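Local structure of inositol dehydrogenase (Lactobacillus casei, 4MKX) at residues L282-N287 and I291-S296; P278-V283 and F299-A304; V261-I266 and L272-V277. The protein probably catalyses the NAD-dependent oxidation of scyllo-inositol, as a dehydrogenase of the Gfo/Idh/MocA family. All blocks are in the same frame, centred on the assembly; numbering follows the deposited sequence.

Contact 1 (L282-N287 and I291-S296); sequences LVTVMN and IIRPTS
Arg293 folds back against Thr284 and Val283 in the antiparallel beta hairpin made by strands 283-287 and 290-293. CB and CG carry its chain off the strand. The turn at chi2 (-59°) brings CD over to the partner strand, and the turn at chi3 (-78°) sets the direction of NE. Arg293 CD lies 3.2 Å from Thr284 OG1 and also packs on Val283 O. NE comes near that same carbonyl oxygen, but at a poor angle for a hydrogen bond. Arg293 NH1 donates to a water at 3.1 Å, and this water is hydrogen-bonded to Thr284 OG1 as well. NH1 also forms a salt bridge with Glu279 of the second subunit. NH2 passes Leu282 CA and is hydrogen-bonded to Asn281 O. With both terminal nitrogens held, the guanidinium has little freedom to turn.

Val285 and Ile292 form the hydrogen-bonded pair. Val285 N reaches Ile292 O at 2.8 Å, almost straight at 177°, and Ile292 N returns the bond to Val285 O at 2.7 Å. Next to them, Met286 and Ile291 lie side by side, with Met286 CG 3.6 Å from Ile291 CD1. Around the hairpin, residues 283-286 pair with an antiparallel strand of the second subunit, and residues 291-293 pair with one of the third, so the sheet continues across both interfaces.

Contact 2 (P278-V283 and F299-A304); sequences PEKNLV and FPERFA
Lys280 and Glu301 meet through a single salt bridge, and their side chains cross at about a right angle. This is the close part of the contact. Lys280 NZ donates to Glu301 OE1 at 2.5 Å, which is very short, so the exact length is doubtful. Lys280 is extended as far as CE and bends at its last torsion (chi4 64°), which curls NZ round toward the carboxylate. OE1 therefore lies alongside the lysine chain as well as at its end, with Glu301 OE1 3.4 Å from Lys280 CG. Glu301 is fully stretched, with CG anti to the backbone N (chi1 175°). Its other oxygen, OE2, is hydrogen-bonded to Gln297 N. The carboxylate is thus held at both oxygens, which limits its rotation.

The short helix 299-302 that carries Glu301 packs against helix 27-38 of the Rossmann-type nucleotide-binding domain through Phe299 and Pro300. Arg302 forms a salt bridge with Asp144, and its CG lies over the centre of one face of the Phe303 ring, 3.6 Å above the plane.

The loop 278-283 faces this helix loosely. The nearest CA atoms, those of Lys280 and Arg302, are 8.0 Å apart, and only 96 Å² is buried in total. A water spans part of the separation, donating to Lys280 O at 2.7 Å and to Glu301 OE1 at 3.1 Å. OE1 therefore accepts from both the ammonium and the water. Both charged residues remain partly exposed. Further along the loop, Asn281 closes an Asx turn: its OD1 accepts from Val283 N at 2.9 Å, with the donor above the carbonyl plane of the side chain.

Contact 3 (V261-I266 and L272-V277); sequences VETEII and LRIAQV
Glu264 and Arg273 face each other across an antiparallel beta hairpin of strands 260-267 and 271-274, at one margin of the mixed sheet of the chain. Through residues 272-274 that sheet runs on into an antiparallel strand of the second subunit. Thr263 with Ile274 and Ile265 with Leu272 are hydrogen-bonded pairs, for example Ile265 N to Leu272 O at 2.8 Å. Glu264 and Arg273 form the non-hydrogen-bonded pair between them.

Charged groups gather on the Glu264 and Arg273 face. Arg273 grips Glu264 side-on: NE and NH2 both donate to OE1, each at 2.8 Å. NE uses the anti lone pair of OE1, and the two flat groups are only 19° apart. Arg273 NH1 donates to Gln276 OE1 at 2.9 Å, close to the guanidinium plane. Glu262 OE2 lies 4.2 Å from Arg273 NE and well out of that plane, so it acts through charge alone. Arg166 forms salt bridges with both Glu262 and Glu264. Arg273 NH2 forms a salt bridge with Glu262 of the fourth subunit, the reverse pair also forms, and Glu264 OE2 is hydrogen-bonded to Tyr168 of that subunit. A leucine in place of Arg273 would probably leave Glu264 OE1 without two of its donors and Gln276 OE1 without its mate.

The other face is mostly apolar, though Thr263 OG1 is hydrogen-bonded to Tyr147. Leu272 and Ile265 lie side by side, pointing the same way, and Leu272 CD1 is 3.8 Å from Ile265 CD1. Leu272 and Ile274 also pack on helix 145-155.

A water bridges the end of the hairpin, where Ala275 leaves the strand with left-handed backbone angles. It donates to Ala275 O at 2.7 Å and, weakly, to Val261 O at 3.0 Å.

In the fold
The three contacts follow one run of chain. Contact 3 closes before the other two open, and contacts 1 and 2 share Leu282 and Val283. Contact 1 is the outermost, its centre about 28 Å from the centre of the chain, against 17 Å for contact 2 and 18 Å for contact 3. Contacts 1 and 2 have centres about 12 Å apart and touch through Pro294 O and Lys280 N at 2.9 Å. Contact 2 meets contact 3 where Phe303 CZ packs on Val261 CG1 at 4.1 Å. Contacts 1 and 3 do not touch: their nearest atoms are about 6 Å apart. All three reach the second subunit. In this apo form no cofactor marks the active site.

Contact 1 (L282-N287 and I291-S296)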
loop_
_atom_site.group_PDB
_atom_site.type_symbol
_atom_site.label_atom_id
_atom_site.label_comp_id
_atom_site.label_asym_id
_atom_site.label_seq_id
_atom_site.Cartn_x
_atom_site.Cartn_y
_atom_site.Cartn_z
ATOM N N LEU A 282 -4.055 -11.332 -1.069
ATOM C CA LEU A 282 -4.674 -10.081 -1.520
ATOM C C LEU A 282 -5.680 -9.512 -0.525
ATOM O O LEU A 282 -6.456 -8.627 -0.885
ATOM C CB LEU A 282 -5.375 -10.274 -2.882
ATOM C CG LEU A 282 -4.419 -10.669 -4.010
ATOM C CD1 LEU A 282 -5.190 -11.133 -5.234
ATOM C CD2 LEU A 282 -3.570 -9.455 -4.337
ATOM N N VAL A 283 -5.639 -9.990 0.720
ATOM C CA VAL A 283 -6.598 -9.542 1.744
ATOM C C VAL A 283 -6.064 -8.419 2.629
ATOM O O VAL A 283 -4.975 -8.505 3.209
ATOM C CB VAL A 283 -7.077 -10.710 2.653
ATOM C CG1 VAL A 283 -8.114 -10.193 3.669
ATOM C CG2 VAL A 283 -7.668 -11.850 1.813
ATOM N N THR A 284 -6.848 -7.348 2.716
ATOM C CA THR A 284 -6.584 -6.271 3.646
ATOM C C THR A 284 -7.662 -6.316 4.719
ATOM O O THR A 284 -8.837 -6.487 4.414
ATOM C CB THR A 284 -6.654 -4.913 2.924
ATOM O OG1 THR A 284 -5.654 -4.867 1.897
ATOM C CG2 THR A 284 -6.386 -3.776 3.905
ATOM N N VAL A 285 -7.250 -6.183 5.977
ATOM C CA VAL A 285 -8.170 -6.210 7.111
ATOM C C VAL A 285 -8.178 -4.841 7.768
ATOM O O VAL A 285 -7.138 -4.207 7.922
ATOM C CB VAL A 285 -7.718 -7.264 8.138
ATOM C CG1 VAL A 285 -8.674 -7.297 9.338
ATOM C CG2 VAL A 285 -7.649 -8.640 7.493
ATOM N N MET A 286 -9.358 -4.359 8.135
ATOM C CA MET A 286 -9.457 -3.087 8.823
ATOM C C MET A 286 -10.242 -3.287 10.102
ATOM O O MET A 286 -11.412 -3.635 10.056
ATOM C CB MET A 286 -10.160 -2.057 7.937
ATOM C CG MET A 286 -9.581 -2.004 6.521
ATOM S SD MET A 286 -10.424 -0.801 5.474
ATOM C CE MET A 286 -10.225 -1.623 3.902
ATOM N N ASN A 287 -9.597 -3.075 11.242
ATOM C CA ASN A 287 -10.297 -3.174 12.522
ATOM C C ASN A 287 -9.740 -2.130 13.467
ATOM O O ASN A 287 -9.145 -1.143 13.017
ATOM C CB ASN A 287 -10.199 -4.593 13.104
ATOM C CG ASN A 287 -8.763 -5.053 13.290
ATOM O OD1 ASN A 287 -7.841 -4.235 13.389
ATOM N ND2 ASN A 287 -8.562 -6.371 13.348
ATOM N N ILE A 291 -5.200 -0.417 9.552
ATOM C CA ILE A 291 -5.263 -1.177 8.302
ATOM C C ILE A 291 -4.172 -2.246 8.366
ATOM O O ILE A 291 -2.997 -1.911 8.491
ATOM C CB ILE A 291 -4.992 -0.265 7.079
ATOM C CG1 ILE A 291 -5.866 0.995 7.123
ATOM C CG2 ILE A 291 -5.196 -1.028 5.787
ATOM C CD1 ILE A 291 -7.357 0.720 7.165
ATOM N N ILE A 292 -4.554 -3.518 8.255
ATOM C CA ILE A 292 -3.614 -4.634 8.416
ATOM C C ILE A 292 -3.474 -5.463 7.139
ATOM O O ILE A 292 -4.479 -5.882 6.568
ATOM C CB ILE A 292 -4.103 -5.576 9.542
ATOM C CG1 ILE A 292 -4.218 -4.796 10.854
ATOM C CG2 ILE A 292 -3.147 -6.769 9.719
ATOM C CD1 ILE A 292 -5.189 -5.417 11.836
ATOM N N ARG A 293 -2.232 -5.704 6.708
ATOM C CA ARG A 293 -1.930 -6.709 5.676
ATOM C C ARG A 293 -1.258 -7.904 6.334
ATOM O O ARG A 293 -0.181 -7.779 6.908
ATOM C CB ARG A 293 -0.987 -6.153 4.593
ATOM C CG ARG A 293 -1.647 -5.289 3.516
ATOM C CD ARG A 293 -2.747 -6.046 2.742
ATOM N NE ARG A 293 -2.314 -6.995 1.705
ATOM C CZ ARG A 293 -2.044 -6.661 0.441
ATOM N NH1 ARG A 293 -2.104 -5.387 0.057
ATOM N NH2 ARG A 293 -1.702 -7.585 -0.442
ATOM N N PRO A 294 -1.902 -9.069 6.277
ATOM C CA PRO A 294 -1.244 -10.263 6.827
ATOM C C PRO A 294 0.016 -10.606 6.032
ATOM O O PRO A 294 0.098 -10.270 4.851
ATOM C CB PRO A 294 -2.293 -11.366 6.649
ATOM C CG PRO A 294 -3.350 -10.790 5.729
ATOM C CD PRO A 294 -3.303 -9.309 5.892
ATOM N N THR A 295 0.976 -11.272 6.668
ATOM C CA THR A 295 2.272 -11.530 6.046
ATOM C C THR A 295 2.527 -13.009 5.876
ATOM O O THR A 295 1.941 -13.834 6.572
ATOM C CB THR A 295 3.401 -10.995 6.934
ATOM O OG1 THR A 295 3.261 -11.572 8.243
ATOM C CG2 THR A 295 3.319 -9.481 7.055
ATOM N N SER A 296 3.410 -13.351 4.941
ATOM C CA SER A 296 3.870 -14.727 4.858
ATOM C C SER A 296 4.778 -15.012 6.052
ATOM O O SER A 296 5.498 -14.135 6.541
ATOM C CB SER A 296 4.538 -15.033 3.517
ATOM O OG SER A 296 5.321 -13.956 3.062
HETATM O O HOH W 1 -3.699 -3.043 1.312
#

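Contact 2 (P278-V283 and F299-A304)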
loop_
_atom_site.group_PDB
_atom_site.type_symbol
_atom_site.label_atom_id
_atom_site.label_comp_id
_atom_site.label_asym_id
_atom_site.label_seq_id
_atom_site.Cartn_x
_atom_site.Cartn_y
_atom_site.Cartn_z
ATOM N N PRO A 278 6.271 -8.329 3.174
ATOM C CA PRO A 278 5.977 -9.689 2.713
ATOM C C PRO A 278 4.485 -10.009 2.729
ATOM O O PRO A 278 4.022 -10.736 3.606
ATOM C CB PRO A 278 6.712 -10.571 3.727
ATOM C CG PRO A 278 6.821 -9.730 4.977
ATOM C CD PRO A 278 6.890 -8.287 4.518
ATOM N N GLU A 279 3.747 -9.489 1.757
ATOM C CA GLU A 279 2.301 -9.684 1.719
ATOM C C GLU A 279 1.932 -11.161 1.582
ATOM O O GLU A 279 2.451 -11.867 0.704
ATOM C CB GLU A 279 1.707 -8.912 0.542
ATOM C CG GLU A 279 2.098 -7.460 0.508
ATOM C CD GLU A 279 1.821 -6.814 -0.834
ATOM O OE1 GLU A 279 1.309 -7.502 -1.744
ATOM O OE2 GLU A 279 2.110 -5.610 -0.973
ATOM N N LYS A 280 1.024 -11.631 2.437
ATOM C CA LYS A 280 0.575 -13.030 2.409
ATOM C C LYS A 280 -0.293 -13.359 1.196
ATOM O O LYS A 280 -0.167 -14.427 0.589
ATOM C CB LYS A 280 -0.251 -13.334 3.670
ATOM C CG LYS A 280 -0.621 -14.806 3.846
ATOM C CD LYS A 280 -1.394 -15.027 5.139
ATOM C CE LYS A 280 -1.733 -16.486 5.332
ATOM N NZ LYS A 280 -0.482 -17.267 5.480
ATOM N N ASN A 281 -1.183 -12.432 0.861
ATOM C CA ASN A 281 -2.227 -12.671 -0.131
ATOM C C ASN A 281 -2.842 -11.327 -0.512
ATOM O O ASN A 281 -2.217 -10.299 -0.281
ATOM C CB ASN A 281 -3.283 -13.627 0.415
ATOM C CG ASN A 281 -3.871 -13.173 1.743
ATOM O OD1 ASN A 281 -3.955 -11.983 2.031
ATOM N ND2 ASN A 281 -4.253 -14.141 2.570
ATOM N N LEU A 282 -4.055 -11.332 -1.069
ATOM C CA LEU A 282 -4.674 -10.081 -1.520
ATOM C C LEU A 282 -5.680 -9.512 -0.525
ATOM O O LEU A 282 -6.456 -8.627 -0.885
ATOM C CB LEU A 282 -5.375 -10.274 -2.882
ATOM C CG LEU A 282 -4.419 -10.669 -4.010
ATOM C CD1 LEU A 282 -5.190 -11.133 -5.234
ATOM C CD2 LEU A 282 -3.570 -9.455 -4.337
ATOM N N VAL A 283 -5.639 -9.990 0.720
ATOM C CA VAL A 283 -6.598 -9.542 1.744
ATOM C C VAL A 283 -6.064 -8.419 2.629
ATOM O O VAL A 283 -4.975 -8.505 3.209
ATOM C CB VAL A 283 -7.077 -10.710 2.653
ATOM C CG1 VAL A 283 -8.114 -10.193 3.669
ATOM C CG2 VAL A 283 -7.668 -11.850 1.813
ATOM N N PHE A 299 9.625 -19.633 4.985
ATOM C CA PHE A 299 10.112 -19.857 3.628
ATOM C C PHE A 299 9.270 -20.803 2.758
ATOM O O PHE A 299 9.126 -20.546 1.558
ATOM C CB PHE A 299 11.617 -20.183 3.592
ATOM C CG PHE A 299 11.963 -21.613 3.919
ATOM C CD1 PHE A 299 11.913 -22.590 2.938
ATOM C CD2 PHE A 299 12.380 -21.967 5.195
ATOM C CE1 PHE A 299 12.245 -23.914 3.230
ATOM C CE2 PHE A 299 12.721 -23.279 5.492
ATOM C CZ PHE A 299 12.652 -24.252 4.505
ATOM N N PRO A 300 8.709 -21.895 3.337
ATOM C CA PRO A 300 7.937 -22.757 2.439
ATOM C C PRO A 300 6.706 -22.056 1.893
ATOM O O PRO A 300 6.332 -22.313 0.755
ATOM C CB PRO A 300 7.515 -23.930 3.342
ATOM C CG PRO A 300 8.507 -23.941 4.436
ATOM C CD PRO A 300 8.851 -22.500 4.676
ATOM N N GLU A 301 6.091 -21.190 2.690
ATOM C CA GLU A 301 4.953 -20.414 2.225
ATOM C C GLU A 301 5.376 -19.389 1.158
ATOM O O GLU A 301 4.761 -19.296 0.092
ATOM C CB GLU A 301 4.281 -19.711 3.405
ATOM C CG GLU A 301 3.151 -18.794 2.980
ATOM C CD GLU A 301 2.487 -18.077 4.140
ATOM O OE1 GLU A 301 1.410 -17.488 3.924
ATOM O OE2 GLU A 301 3.032 -18.093 5.263
ATOM N N ARG A 302 6.426 -18.628 1.438
ATOM C CA ARG A 302 6.846 -17.560 0.524
ATOM C C ARG A 302 7.351 -18.125 -0.800
ATOM O O ARG A 302 7.070 -17.580 -1.869
ATOM C CB ARG A 302 7.946 -16.715 1.174
ATOM C CG ARG A 302 8.691 -15.766 0.216
ATOM C CD ARG A 302 7.762 -14.653 -0.337
ATOM N NE ARG A 302 8.510 -13.798 -1.265
ATOM C CZ ARG A 302 8.642 -14.047 -2.571
ATOM N NH1 ARG A 302 8.062 -15.121 -3.110
ATOM N NH2 ARG A 302 9.360 -13.225 -3.342
ATOM N N PHE A 303 8.107 -19.218 -0.741
ATOM C CA PHE A 303 8.772 -19.679 -1.948
ATOM C C PHE A 303 8.219 -20.967 -2.513
ATOM O O PHE A 303 8.888 -21.640 -3.292
ATOM C CB PHE A 303 10.297 -19.754 -1.740
ATOM C CG PHE A 303 10.954 -18.401 -1.666
ATOM C CD1 PHE A 303 10.954 -17.565 -2.778
ATOM C CD2 PHE A 303 11.551 -17.957 -0.488
ATOM C CE1 PHE A 303 11.545 -16.305 -2.725
ATOM C CE2 PHE A 303 12.144 -16.707 -0.427
ATOM C CZ PHE A 303 12.134 -15.869 -1.542
ATOM N N ALA A 304 6.970 -21.275 -2.171
ATOM C CA ALA A 304 6.338 -22.490 -2.681
ATOM C C ALA A 304 6.413 -22.616 -4.196
ATOM O O ALA A 304 6.767 -23.677 -4.727
ATOM C CB ALA A 304 4.887 -22.554 -2.212
HETATM O O HOH W 2 1.485 -16.525 1.009
#

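Contact 3 (V261-I266 and L272-V277)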
loop_
_atom_site.group_PDB
_atom_site.type_symbol
_atom_site.label_atom_id
_atom_site.label_comp_id
_atom_site.label_asym_id
_atom_site.label_seq_id
_atom_site.Cartn_x
_atom_site.Cartn_y
_atom_site.Cartn_z
ATOM N N VAL A 261 11.888 -11.277 3.391
ATOM C CA VAL A 261 12.882 -11.350 2.323
ATOM C C VAL A 261 12.517 -10.277 1.313
ATOM O O VAL A 261 11.433 -10.292 0.727
ATOM C CB VAL A 261 12.913 -12.730 1.663
ATOM C CG1 VAL A 261 13.784 -12.715 0.425
ATOM C CG2 VAL A 261 13.471 -13.747 2.645
ATOM N N GLU A 262 13.408 -9.317 1.152
ATOM C CA GLU A 262 13.113 -8.119 0.386
ATOM C C GLU A 262 14.375 -7.775 -0.384
ATOM O O GLU A 262 15.476 -7.893 0.149
ATOM C CB GLU A 262 12.762 -6.957 1.326
ATOM C CG GLU A 262 12.526 -5.611 0.612
ATOM C CD GLU A 262 12.515 -4.436 1.548
ATOM O OE1 GLU A 262 12.805 -4.620 2.755
ATOM O OE2 GLU A 262 12.231 -3.301 1.084
ATOM N N THR A 263 14.220 -7.390 -1.648
ATOM C CA THR A 263 15.364 -6.951 -2.441
ATOM C C THR A 263 15.019 -5.659 -3.144
ATOM O O THR A 263 14.016 -5.569 -3.849
ATOM C CB THR A 263 15.753 -8.014 -3.473
ATOM O OG1 THR A 263 16.094 -9.215 -2.774
ATOM C CG2 THR A 263 16.976 -7.572 -4.262
ATOM N N GLU A 264 15.875 -4.661 -2.956
ATOM C CA GLU A 264 15.696 -3.346 -3.540
ATOM C C GLU A 264 16.810 -3.121 -4.547
ATOM O O GLU A 264 17.978 -3.397 -4.258
ATOM C CB GLU A 264 15.815 -2.309 -2.426
ATOM C CG GLU A 264 16.001 -0.896 -2.869
ATOM C CD GLU A 264 16.261 -0.010 -1.682
ATOM O OE1 GLU A 264 15.281 0.322 -0.980
ATOM O OE2 GLU A 264 17.437 0.316 -1.413
ATOM N N ILE A 265 16.449 -2.629 -5.727
ATOM C CA ILE A 265 17.443 -2.324 -6.753
ATOM C C ILE A 265 17.289 -0.852 -7.134
ATOM O O ILE A 265 16.219 -0.423 -7.569
ATOM C CB ILE A 265 17.232 -3.215 -7.998
ATOM C CG1 ILE A 265 17.212 -4.698 -7.605
ATOM C CG2 ILE A 265 18.354 -2.980 -9.005
ATOM C CD1 ILE A 265 16.823 -5.603 -8.735
ATOM N N ILE A 266 18.353 -0.077 -6.944
ATOM C CA ILE A 266 18.366 1.323 -7.348
ATOM C C ILE A 266 19.188 1.450 -8.623
ATOM O O ILE A 266 20.328 0.986 -8.679
ATOM C CB ILE A 266 19.000 2.200 -6.273
ATOM C CG1 ILE A 266 18.235 2.031 -4.955
ATOM C CG2 ILE A 266 18.950 3.655 -6.708
ATOM C CD1 ILE A 266 18.743 2.911 -3.828
ATOM N N LEU A 272 13.343 -0.278 -7.907
ATOM C CA LEU A 272 12.254 -1.202 -7.647
ATOM C C LEU A 272 12.518 -1.967 -6.371
ATOM O O LEU A 272 13.666 -2.079 -5.925
ATOM C CB LEU A 272 12.015 -2.131 -8.834
ATOM C CG LEU A 272 13.179 -2.968 -9.308
ATOM C CD1 LEU A 272 13.225 -4.264 -8.510
ATOM C CD2 LEU A 272 13.078 -3.291 -10.812
ATOM N N ARG A 273 11.438 -2.454 -5.765
ATOM C CA ARG A 273 11.542 -3.305 -4.599
ATOM C C ARG A 273 10.743 -4.564 -4.838
ATOM O O ARG A 273 9.638 -4.529 -5.364
ATOM C CB ARG A 273 11.040 -2.576 -3.342
ATOM C CG ARG A 273 11.963 -1.459 -2.921
ATOM C CD ARG A 273 11.440 -0.722 -1.707
ATOM N NE ARG A 273 12.455 0.199 -1.210
ATOM C CZ ARG A 273 12.210 1.223 -0.403
ATOM N NH1 ARG A 273 10.971 1.476 -0.019
ATOM N NH2 ARG A 273 13.206 2.003 -0.001
ATOM N N ILE A 274 11.336 -5.682 -4.468
ATOM C CA ILE A 274 10.666 -6.963 -4.517
ATOM C C ILE A 274 10.295 -7.295 -3.080
ATOM O O ILE A 274 11.169 -7.448 -2.232
ATOM C CB ILE A 274 11.606 -8.020 -5.085
ATOM C CG1 ILE A 274 12.088 -7.563 -6.465
ATOM C CG2 ILE A 274 10.909 -9.370 -5.143
ATOM C CD1 ILE A 274 13.460 -8.068 -6.824
ATOM N N ALA A 275 8.987 -7.350 -2.818
ATOM C CA ALA A 275 8.423 -7.616 -1.492
ATOM C C ALA A 275 8.909 -6.636 -0.434
ATOM O O ALA A 275 9.405 -7.035 0.618
ATOM C CB ALA A 275 8.665 -9.059 -1.061
ATOM N N GLN A 276 8.740 -5.356 -0.743
ATOM C CA GLN A 276 8.911 -4.264 0.209
ATOM C C GLN A 276 8.342 -4.653 1.568
ATOM O O GLN A 276 8.975 -4.428 2.611
ATOM C CB GLN A 276 8.177 -3.055 -0.363
ATOM C CG GLN A 276 8.173 -1.830 0.484
ATOM C CD GLN A 276 7.711 -0.633 -0.299
ATOM O OE1 GLN A 276 8.521 0.186 -0.701
ATOM N NE2 GLN A 276 6.401 -0.521 -0.518
ATOM N N VAL A 277 7.154 -5.256 1.552
ATOM C CA VAL A 277 6.647 -5.952 2.727
ATOM C C VAL A 277 6.168 -7.332 2.286
ATOM O O VAL A 277 5.735 -7.515 1.141
ATOM C CB VAL A 277 5.525 -5.164 3.424
ATOM C CG1 VAL A 277 6.070 -3.857 4.029
ATOM C CG2 VAL A 277 4.406 -4.879 2.442
HETATM O O HOH W 3 9.631 -8.853 2.624
#